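Local atomic coordinates of monopolin complex subunit CSM1 (PDB entry 6MJC), a protein that binds a segment of the kinetochore protein Dsn1 as a subunit of monopolin, consistent with a part in recruiting that complex to kinetochores. Residues Asp11-Leu16 with Met44-Gly49; Cys17-His22 with Gln103-Met108; Gly30-Thr35 with Ile66-Leu71. All blocks are in the same frame, centred on the assembly; numbering follows the deposited sequence.

Interaction 1: residues Asp11-Leu16 with Met44-Gly49; sequences DLFEHL and MDYKLG
Phe13 sets the far end of its ring against two side chains of strand 44-52, Tyr46 and Leu48, and meets each in a different way. Leu48 lays its CD1 methyl over one face of the ring, 3.9 Å from the centroid and 24° off the ring normal. This CH-pi contact is displaced toward the rim, and the nearest ring atom, Phe13 CZ, is 3.6 Å from Leu48 CD1. Tyr46 comes from the opposite direction, its hydroxyl lying in the plane of the phenylalanine ring at the edge, with Tyr46 OH 3.5 Å from Phe13 CZ. That hydroxyl is buried beside carbon, but its polar need is met by a hydrogen bond to Gln37 OE1. Alternation along the strand places Tyr46 and Leu48 on the same face of the sheet, where the CG of Leu48 borders the tyrosine ring edge. Phe13 carries its CG opposite the backbone N (chi1 -168°), which extends the ring from the helix toward the sheet. Behind it the chain turns away through a type I beta turn from Phe13 to Leu16, in which Leu16 N bonds to Phe13 O at 3.1 Å. His15 ND1 donates to Asp11 O at 2.8 Å, tying the turn to the preceding helix. Leu101 also touches Phe13, and Phe104 meets Tyr46 edge-to-face. Helices 5-13 and 101-113 thus pack on the same face of the antiparallel sheet, an alpha/beta layering consistent with the RWD-like domains of kinetochore proteins.

Interaction 2: residues Cys17-His22 with Gln103-Met108; sequences CGVRVH and QFYIKM
A tyrosine-to-backbone hydrogen bond links the C-terminal helix 101-113 to the loop that enters the edge strand 19-26. Tyr105 OH donates to Cys17 O over 2.7 Å, approaching in the carbonyl plane on a lone pair, with a C=O...donor angle of 130°. The oxygen lies at the edge of the ring, in its plane. Cys17 CB also lies against the hydroxyl, 3.8 Å from Tyr105 OH, in plain van der Waals contact. Further down the ring, Val19 CG2 rests 3.8 Å from Tyr105 CE1, at a slant that is neither face-on nor edge-on. One aromatic side chain therefore joins a polar and an apolar grip, its hydroxyl holding the loop while its ring carbons pack on the first residue of the strand. The reach comes from a Tyr105 CG set opposite the backbone N (chi1 165°), which sends the ring out from the helix toward the sheet. On the same helix Gln103 OE1 bonds to the backbone of the bound peptide and Phe104 packs on one of its aromatic side chains. Between the two points of contact the chain bends at Gly18, whose positive phi of 84° suits a glycine. Its backbone bonds with Gly38, beginning the pairing with strand 30-37 that Arg20 and His22 continue with Ser36 and Asp34. Tyr105 also touches Leu16 and Gln37, while Val19 packs on Thr35, which puts the contact where helix 101-113 meets both the loop after helix 5-13 and strand 30-37.

Interaction 3: residues Gly30-Thr35 with Ile66-Leu71; sequences GLWFDT and IYVPLL
Side chains of two strands that are not neighbours meet here across the strand between them. Segments 30-35 and 66-71 flank strand 44-52 on either side, and since both are antiparallel to it they run the same way, their touching parts 25° apart. Trp32 reaches across the middle strand with its six-membered ring, meeting Ile66 at a slant: Trp32 CH2 is 3.8 Å from Ile66 CB and 3.9 Å from Ile66 CG2. Its CG stands anti to the carbonyl carbon and beside the backbone N (chi1 -63°), which swings the indole over Gly49 of the middle strand, where no side chain stands in its path. Val68 CG2 lies at the indole edge, a looser 4.5 Å from Trp32 CZ3. At the other end NE1 bonds to Thr29 OG1, and Tyr25 lies nearly parallel to the indole. The two segments are next-but-one strands of the five-stranded antiparallel sheet of the Csm1/Pcs1 domain, and this face also receives the bound peptide: an acidic side chain packs on Trp32 and an apolar one on Ile66. Farther along, Leu70 brings its CD1 methyl to the carboxylate of Asp34, Leu70 CD1 standing 4.1 Å from Asp34 OD1 and equally far from Asp34 OD2, in van der Waals contact alone. Between these pairings Lys47 touches Trp32, Asp34 and Val68, and its NZ makes a long, weak ion pair with an acidic side chain of the peptide.

How the interactions relate
All three contacts meet on one antiparallel sheet. The centres of interactions 1 and 2 lie about 6 Å apart, those of 1 and 3 about 8 Å, and those of 2 and 3 about 12 Å. Interactions 1 and 2 involve helices 5-13 and 101-113, which lie on one side of the sheet, while interaction 3 spans its other face. Strand 44-52 belongs to interaction 1 and separates the two strands of interaction 3. Along the chain, the segments of interaction 1 alternate with those of both others, whereas interaction 3 is nested in the loop closed by interaction 2. A short chain is thereby woven into one compact domain, with the peptide contacting both helix 101-113 and the sheet.

Interaction 1: residues Asp11-Leu16 with Met44-Gly49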
loop_
_atom_site.group_PDB
_atom_site.type_symbol
_atom_site.label_atom_id
_atom_site.label_comp_id
_atom_site.label_asym_id
_atom_site.label_seq_id
_atom_site.Cartn_x
_atom_site.Cartn_y
_atom_site.Cartn_z
ATOM N N ASP A 11 12.015 1.362 5.487
ATOM C CA ASP A 11 12.785 0.382 6.257
ATOM C C ASP A 11 12.058 -0.015 7.536
ATOM O O ASP A 11 12.111 -1.171 7.970
ATOM C CB ASP A 11 14.165 0.949 6.598
ATOM C CG ASP A 11 15.088 0.959 5.421
ATOM O OD1 ASP A 11 14.676 0.434 4.367
ATOM O OD2 ASP A 11 16.211 1.493 5.552
ATOM N N LEU A 12 11.436 0.948 8.198
ATOM C CA LEU A 12 10.664 0.608 9.375
ATOM C C LEU A 12 9.369 -0.095 8.988
ATOM O O LEU A 12 8.961 -1.046 9.657
ATOM C CB LEU A 12 10.413 1.864 10.194
ATOM C CG LEU A 12 11.711 2.594 10.599
ATOM C CD1 LEU A 12 11.174 3.767 11.501
ATOM C CD2 LEU A 12 12.812 1.811 11.240
ATOM N N PHE A 13 8.731 0.315 7.884
ATOM C CA PHE A 13 7.460 -0.304 7.506
ATOM C C PHE A 13 7.621 -1.805 7.268
ATOM O O PHE A 13 6.763 -2.605 7.682
ATOM C CB PHE A 13 6.869 0.369 6.265
ATOM C CG PHE A 13 5.434 -0.022 6.010
ATOM C CD1 PHE A 13 4.406 0.662 6.606
ATOM C CD2 PHE A 13 5.133 -1.100 5.227
ATOM C CE1 PHE A 13 3.116 0.305 6.420
ATOM C CE2 PHE A 13 3.832 -1.486 5.026
ATOM C CZ PHE A 13 2.807 -0.776 5.629
ATOM N N GLU A 14 8.759 -2.212 6.687
ATOM C CA GLU A 14 8.991 -3.609 6.352
ATOM C C GLU A 14 9.122 -4.495 7.571
ATOM O O GLU A 14 9.038 -5.717 7.433
ATOM C CB GLU A 14 10.248 -3.764 5.481
ATOM C CG GLU A 14 11.571 -3.396 6.107
ATOM C CD GLU A 14 12.722 -3.494 5.114
ATOM O OE1 GLU A 14 13.867 -3.143 5.482
ATOM O OE2 GLU A 14 12.475 -3.926 3.966
ATOM N N HIS A 15 9.393 -3.927 8.749
ATOM C CA HIS A 15 9.558 -4.725 9.949
ATOM C C HIS A 15 8.332 -4.662 10.856
ATOM O O HIS A 15 8.409 -5.089 12.016
ATOM C CB HIS A 15 10.796 -4.258 10.725
ATOM C CG HIS A 15 12.104 -4.537 10.037
ATOM N ND1 HIS A 15 12.785 -3.581 9.313
ATOM C CD2 HIS A 15 12.832 -5.672 9.932
ATOM C CE1 HIS A 15 13.890 -4.110 8.817
ATOM N NE2 HIS A 15 13.945 -5.376 9.181
ATOM N N LEU A 16 7.226 -4.085 10.385
ATOM C CA LEU A 16 6.011 -4.030 11.189
ATOM C C LEU A 16 5.435 -5.426 11.384
ATOM O O LEU A 16 5.633 -6.315 10.561
ATOM C CB LEU A 16 4.967 -3.145 10.516
ATOM C CG LEU A 16 5.202 -1.640 10.576
ATOM C CD1 LEU A 16 4.169 -0.915 9.741
ATOM C CD2 LEU A 16 5.161 -1.154 11.985
ATOM N N MET A 44 -4.054 -9.901 2.712
ATOM C CA MET A 44 -4.215 -8.911 1.669
ATOM C C MET A 44 -2.851 -8.561 1.093
ATOM O O MET A 44 -1.895 -8.316 1.845
ATOM C CB MET A 44 -4.894 -7.675 2.236
ATOM C CG MET A 44 -5.127 -6.590 1.239
ATOM S SD MET A 44 -6.484 -7.072 0.128
ATOM C CE MET A 44 -6.286 -5.720 -0.978
ATOM N N ASP A 45 -2.758 -8.608 -0.231
ATOM C CA ASP A 45 -1.585 -8.139 -0.933
ATOM C C ASP A 45 -1.852 -6.743 -1.471
ATOM O O ASP A 45 -2.939 -6.437 -1.992
ATOM C CB ASP A 45 -1.172 -9.086 -2.071
ATOM C CG ASP A 45 -0.484 -10.344 -1.583
ATOM O OD1 ASP A 45 0.734 -10.322 -1.316
ATOM O OD2 ASP A 45 -1.159 -11.375 -1.494
ATOM N N TYR A 46 -0.854 -5.888 -1.342
ATOM C CA TYR A 46 -0.956 -4.529 -1.861
ATOM C C TYR A 46 0.435 -3.989 -2.133
ATOM O O TYR A 46 1.441 -4.490 -1.624
ATOM C CB TYR A 46 -1.723 -3.603 -0.896
ATOM C CG TYR A 46 -1.156 -3.467 0.513
ATOM C CD1 TYR A 46 -0.250 -2.460 0.809
ATOM C CD2 TYR A 46 -1.553 -4.303 1.534
ATOM C CE1 TYR A 46 0.283 -2.311 2.117
ATOM C CE2 TYR A 46 -1.023 -4.169 2.844
ATOM C CZ TYR A 46 -0.126 -3.169 3.117
ATOM O OH TYR A 46 0.389 -2.991 4.394
ATOM N N LYS A 47 0.471 -2.922 -2.907
ATOM C CA LYS A 47 1.692 -2.183 -3.207
ATOM C C LYS A 47 1.561 -0.805 -2.582
ATOM O O LYS A 47 0.488 -0.210 -2.649
ATOM C CB LYS A 47 1.829 -2.105 -4.731
ATOM C CG LYS A 47 3.081 -1.493 -5.274
ATOM C CD LYS A 47 2.915 -1.532 -6.820
ATOM C CE LYS A 47 4.044 -0.813 -7.469
ATOM N NZ LYS A 47 3.804 -0.772 -8.912
ATOM N N LEU A 48 2.617 -0.333 -1.910
ATOM C CA LEU A 48 2.701 1.037 -1.416
ATOM C C LEU A 48 3.711 1.800 -2.256
ATOM O O LEU A 48 4.805 1.299 -2.551
ATOM C CB LEU A 48 3.136 1.088 0.051
ATOM C CG LEU A 48 2.096 0.647 1.081
ATOM C CD1 LEU A 48 2.647 0.938 2.419
ATOM C CD2 LEU A 48 0.740 1.326 0.874
ATOM N N GLY A 49 3.373 3.029 -2.572
ATOM C CA GLY A 49 4.310 3.950 -3.165
ATOM C C GLY A 49 4.534 5.167 -2.300
ATOM O O GLY A 49 3.576 5.786 -1.839
#

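Interaction 2: residues Cys17-His22 with Gln103-Met108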
loop_
_atom_site.group_PDB
_atom_site.type_symbol
_atom_site.label_atom_id
_atom_site.label_comp_id
_atom_site.label_asym_id
_atom_site.label_seq_id
_atom_site.Cartn_x
_atom_site.Cartn_y
_atom_site.Cartn_z
ATOM N N CYS A 17 4.724 -5.617 12.495
ATOM C CA CYS A 17 4.143 -6.923 12.794
ATOM C C CYS A 17 3.185 -7.302 11.676
ATOM O O CYS A 17 2.350 -6.495 11.263
ATOM C CB CYS A 17 3.381 -6.912 14.131
ATOM S SG CYS A 17 4.345 -6.867 15.612
ATOM N N GLY A 18 3.336 -8.508 11.144
ATOM C CA GLY A 18 2.364 -8.985 10.183
ATOM C C GLY A 18 2.586 -8.541 8.761
ATOM O O GLY A 18 1.738 -8.808 7.899
ATOM N N VAL A 19 3.697 -7.867 8.480
ATOM C CA VAL A 19 3.975 -7.267 7.182
ATOM C C VAL A 19 5.124 -8.022 6.527
ATOM O O VAL A 19 6.160 -8.255 7.150
ATOM C CB VAL A 19 4.322 -5.780 7.343
ATOM C CG1 VAL A 19 5.077 -5.246 6.105
ATOM C CG2 VAL A 19 3.069 -4.972 7.601
ATOM N N ARG A 20 4.942 -8.402 5.270
ATOM C CA ARG A 20 5.991 -9.118 4.553
ATOM C C ARG A 20 6.223 -8.397 3.238
ATOM O O ARG A 20 5.339 -8.372 2.374
ATOM C CB ARG A 20 5.602 -10.573 4.320
ATOM C CG ARG A 20 5.218 -11.317 5.588
ATOM C CD ARG A 20 4.652 -12.701 5.290
ATOM N NE ARG A 20 3.277 -12.659 4.794
ATOM C CZ ARG A 20 2.206 -12.424 5.551
ATOM N NH1 ARG A 20 2.334 -12.198 6.850
ATOM N NH2 ARG A 20 0.999 -12.416 5.014
ATOM N N VAL A 21 7.406 -7.821 3.061
ATOM C CA VAL A 21 7.686 -7.051 1.843
ATOM C C VAL A 21 8.446 -7.919 0.858
ATOM O O VAL A 21 9.449 -8.519 1.211
ATOM C CB VAL A 21 8.475 -5.773 2.151
ATOM C CG1 VAL A 21 8.843 -5.047 0.851
ATOM C CG2 VAL A 21 7.620 -4.883 3.021
ATOM N N HIS A 22 8.006 -7.947 -0.393
ATOM C CA HIS A 22 8.477 -8.959 -1.335
ATOM C C HIS A 22 9.434 -8.375 -2.368
ATOM O O HIS A 22 10.588 -8.794 -2.471
ATOM C CB HIS A 22 7.253 -9.606 -2.021
ATOM C CG HIS A 22 6.312 -10.280 -1.068
ATOM N ND1 HIS A 22 6.689 -11.314 -0.231
ATOM C CD2 HIS A 22 5.001 -10.057 -0.820
ATOM C CE1 HIS A 22 5.648 -11.696 0.489
ATOM N NE2 HIS A 22 4.612 -10.949 0.150
ATOM N N GLN A 103 -2.627 5.255 10.667
ATOM C CA GLN A 103 -4.055 4.944 10.622
ATOM C C GLN A 103 -4.342 3.858 9.586
ATOM O O GLN A 103 -5.181 2.979 9.807
ATOM C CB GLN A 103 -4.870 6.206 10.312
ATOM C CG GLN A 103 -4.795 7.326 11.339
ATOM C CD GLN A 103 -5.548 8.564 10.881
ATOM O OE1 GLN A 103 -6.658 8.475 10.350
ATOM N NE2 GLN A 103 -4.939 9.722 11.065
ATOM N N PHE A 104 -3.685 3.933 8.430
ATOM C CA PHE A 104 -3.884 2.950 7.370
ATOM C C PHE A 104 -3.476 1.560 7.834
ATOM O O PHE A 104 -4.227 0.597 7.688
ATOM C CB PHE A 104 -3.057 3.310 6.149
ATOM C CG PHE A 104 -2.860 2.141 5.204
ATOM C CD1 PHE A 104 -3.818 1.822 4.279
ATOM C CD2 PHE A 104 -1.736 1.333 5.281
ATOM C CE1 PHE A 104 -3.651 0.744 3.428
ATOM C CE2 PHE A 104 -1.565 0.253 4.436
ATOM C CZ PHE A 104 -2.537 -0.062 3.522
ATOM N N TYR A 105 -2.300 1.453 8.467
ATOM C CA TYR A 105 -1.805 0.150 8.892
ATOM C C TYR A 105 -2.708 -0.442 9.966
ATOM O O TYR A 105 -3.008 -1.637 9.950
ATOM C CB TYR A 105 -0.364 0.272 9.398
ATOM C CG TYR A 105 0.109 -0.941 10.178
ATOM C CD1 TYR A 105 0.532 -2.108 9.525
ATOM C CD2 TYR A 105 0.123 -0.920 11.540
ATOM C CE1 TYR A 105 0.962 -3.213 10.274
ATOM C CE2 TYR A 105 0.570 -2.014 12.306
ATOM C CZ TYR A 105 0.976 -3.154 11.651
ATOM O OH TYR A 105 1.394 -4.202 12.438
ATOM N N ILE A 106 -3.169 0.383 10.897
ATOM C CA ILE A 106 -4.066 -0.092 11.945
ATOM C C ILE A 106 -5.390 -0.563 11.360
ATOM O O ILE A 106 -5.909 -1.612 11.754
ATOM C CB ILE A 106 -4.305 1.010 12.977
ATOM C CG1 ILE A 106 -3.013 1.334 13.726
ATOM C CG2 ILE A 106 -5.390 0.568 13.983
ATOM C CD1 ILE A 106 -3.099 2.515 14.652
ATOM N N LYS A 107 -5.987 0.232 10.469
ATOM C CA LYS A 107 -7.247 -0.144 9.814
ATOM C C LYS A 107 -7.103 -1.462 9.071
ATOM O O LYS A 107 -7.946 -2.370 9.192
ATOM C CB LYS A 107 -7.668 0.960 8.843
ATOM C CG LYS A 107 -8.916 0.691 7.983
ATOM C CD LYS A 107 -10.138 0.460 8.830
ATOM C CE LYS A 107 -10.721 1.750 9.342
ATOM N NZ LYS A 107 -12.067 1.490 9.938
ATOM N N MET A 108 -6.023 -1.601 8.305
ATOM C CA MET A 108 -5.822 -2.849 7.565
ATOM C C MET A 108 -5.656 -4.017 8.523
ATOM O O MET A 108 -6.244 -5.086 8.323
ATOM C CB MET A 108 -4.609 -2.751 6.640
ATOM C CG MET A 108 -4.328 -4.024 5.852
ATOM S SD MET A 108 -5.480 -4.345 4.539
ATOM C CE MET A 108 -4.927 -3.100 3.377
#

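Interaction 3: residues Gly30-Thr35 with Ile66-Leu71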
loop_
_atom_site.group_PDB
_atom_site.type_symbol
_atom_site.label_atom_id
_atom_site.label_comp_id
_atom_site.label_asym_id
_atom_site.label_seq_id
_atom_site.Cartn_x
_atom_site.Cartn_y
_atom_site.Cartn_z
ATOM N N GLY A 30 9.246 7.658 -7.176
ATOM C CA GLY A 30 9.510 7.437 -5.764
ATOM C C GLY A 30 9.877 5.987 -5.483
ATOM O O GLY A 30 10.390 5.288 -6.345
ATOM N N LEU A 31 9.616 5.571 -4.254
ATOM C CA LEU A 31 10.028 4.277 -3.734
ATOM C C LEU A 31 8.790 3.436 -3.536
ATOM O O LEU A 31 7.831 3.897 -2.908
ATOM C CB LEU A 31 10.788 4.440 -2.414
ATOM C CG LEU A 31 11.064 3.132 -1.688
ATOM C CD1 LEU A 31 11.964 2.222 -2.473
ATOM C CD2 LEU A 31 11.678 3.448 -0.306
ATOM N N TRP A 32 8.785 2.235 -4.133
ATOM C CA TRP A 32 7.612 1.391 -4.212
ATOM C C TRP A 32 7.931 0.014 -3.684
ATOM O O TRP A 32 9.039 -0.491 -3.875
ATOM C CB TRP A 32 7.085 1.252 -5.679
ATOM C CG TRP A 32 6.629 2.532 -6.257
ATOM C CD1 TRP A 32 7.419 3.559 -6.731
ATOM C CD2 TRP A 32 5.293 2.953 -6.400
ATOM N NE1 TRP A 32 6.638 4.580 -7.183
ATOM C CE2 TRP A 32 5.322 4.244 -6.988
ATOM C CE3 TRP A 32 4.059 2.384 -6.069
ATOM C CZ2 TRP A 32 4.161 4.955 -7.293
ATOM C CZ3 TRP A 32 2.901 3.101 -6.367
ATOM C CH2 TRP A 32 2.963 4.372 -6.965
ATOM N N PHE A 33 6.938 -0.628 -3.049
ATOM C CA PHE A 33 7.168 -2.020 -2.686
ATOM C C PHE A 33 5.886 -2.816 -2.563
ATOM O O PHE A 33 4.834 -2.279 -2.231
ATOM C CB PHE A 33 7.931 -2.163 -1.390
ATOM C CG PHE A 33 7.384 -1.377 -0.260
ATOM C CD1 PHE A 33 7.793 -0.072 -0.083
ATOM C CD2 PHE A 33 6.510 -1.929 0.650
ATOM C CE1 PHE A 33 7.337 0.676 0.965
ATOM C CE2 PHE A 33 6.056 -1.180 1.739
ATOM C CZ PHE A 33 6.463 0.124 1.886
ATOM N N ASP A 34 5.997 -4.110 -2.850
ATOM C CA ASP A 34 4.866 -5.025 -2.778
ATOM C C ASP A 34 4.837 -5.584 -1.367
ATOM O O ASP A 34 5.888 -5.894 -0.801
ATOM C CB ASP A 34 5.007 -6.184 -3.753
ATOM C CG ASP A 34 4.477 -5.867 -5.116
ATOM O OD1 ASP A 34 4.137 -4.701 -5.387
ATOM O OD2 ASP A 34 4.398 -6.807 -5.924
ATOM N N THR A 35 3.642 -5.736 -0.811
ATOM C CA THR A 35 3.478 -6.115 0.583
ATOM C C THR A 35 2.379 -7.159 0.667
ATOM O O THR A 35 1.395 -7.108 -0.084
ATOM C CB THR A 35 3.052 -4.923 1.451
ATOM O OG1 THR A 35 3.884 -3.799 1.180
ATOM C CG2 THR A 35 3.165 -5.270 2.918
ATOM N N ILE A 66 0.876 6.178 -1.977
ATOM C CA ILE A 66 -0.047 5.549 -2.929
ATOM C C ILE A 66 -0.265 4.103 -2.471
ATOM O O ILE A 66 0.692 3.345 -2.328
ATOM C CB ILE A 66 0.484 5.577 -4.380
ATOM C CG1 ILE A 66 0.865 6.993 -4.855
ATOM C CG2 ILE A 66 -0.564 4.889 -5.338
ATOM C CD1 ILE A 66 -0.218 8.085 -4.918
ATOM N N TYR A 67 -1.531 3.683 -2.387
ATOM C CA TYR A 67 -1.912 2.327 -1.999
ATOM C C TYR A 67 -2.591 1.669 -3.180
ATOM O O TYR A 67 -3.537 2.222 -3.725
ATOM C CB TYR A 67 -2.880 2.315 -0.799
ATOM C CG TYR A 67 -3.713 1.034 -0.612
ATOM C CD1 TYR A 67 -3.220 -0.052 0.099
ATOM C CD2 TYR A 67 -5.001 0.954 -1.077
ATOM C CE1 TYR A 67 -3.992 -1.182 0.297
ATOM C CE2 TYR A 67 -5.784 -0.206 -0.873
ATOM C CZ TYR A 67 -5.249 -1.274 -0.227
ATOM O OH TYR A 67 -5.985 -2.405 0.015
ATOM N N VAL A 68 -2.107 0.501 -3.577
ATOM C CA VAL A 68 -2.649 -0.215 -4.737
ATOM C C VAL A 68 -3.063 -1.616 -4.302
ATOM O O VAL A 68 -2.208 -2.452 -3.971
ATOM C CB VAL A 68 -1.608 -0.325 -5.860
ATOM C CG1 VAL A 68 -2.258 -0.993 -7.133
ATOM C CG2 VAL A 68 -1.032 0.982 -6.230
ATOM N N PRO A 69 -4.349 -1.939 -4.239
ATOM C CA PRO A 69 -4.719 -3.308 -3.863
ATOM C C PRO A 69 -4.399 -4.296 -4.984
ATOM O O PRO A 69 -4.658 -4.023 -6.149
ATOM C CB PRO A 69 -6.224 -3.189 -3.606
ATOM C CG PRO A 69 -6.688 -2.099 -4.493
ATOM C CD PRO A 69 -5.518 -1.106 -4.572
ATOM N N LEU A 70 -3.835 -5.443 -4.629
ATOM C CA LEU A 70 -3.474 -6.470 -5.608
ATOM C C LEU A 70 -4.471 -7.622 -5.491
ATOM O O LEU A 70 -4.283 -8.587 -4.746
ATOM C CB LEU A 70 -2.033 -6.890 -5.381
ATOM C CG LEU A 70 -1.000 -5.776 -5.435
ATOM C CD1 LEU A 70 0.422 -6.304 -4.992
ATOM C CD2 LEU A 70 -0.932 -5.086 -6.772
ATOM N N LEU A 71 -5.571 -7.485 -6.211
ATOM C CA LEU A 71 -6.653 -8.440 -6.109
ATOM C C LEU A 71 -6.459 -9.628 -7.037
ATOM O O LEU A 71 -6.977 -10.699 -6.768
ATOM C CB LEU A 71 -7.995 -7.754 -6.382
ATOM C CG LEU A 71 -8.206 -6.414 -5.641
ATOM C CD1 LEU A 71 -9.556 -5.827 -5.948
ATOM C CD2 LEU A 71 -8.020 -6.605 -4.154
#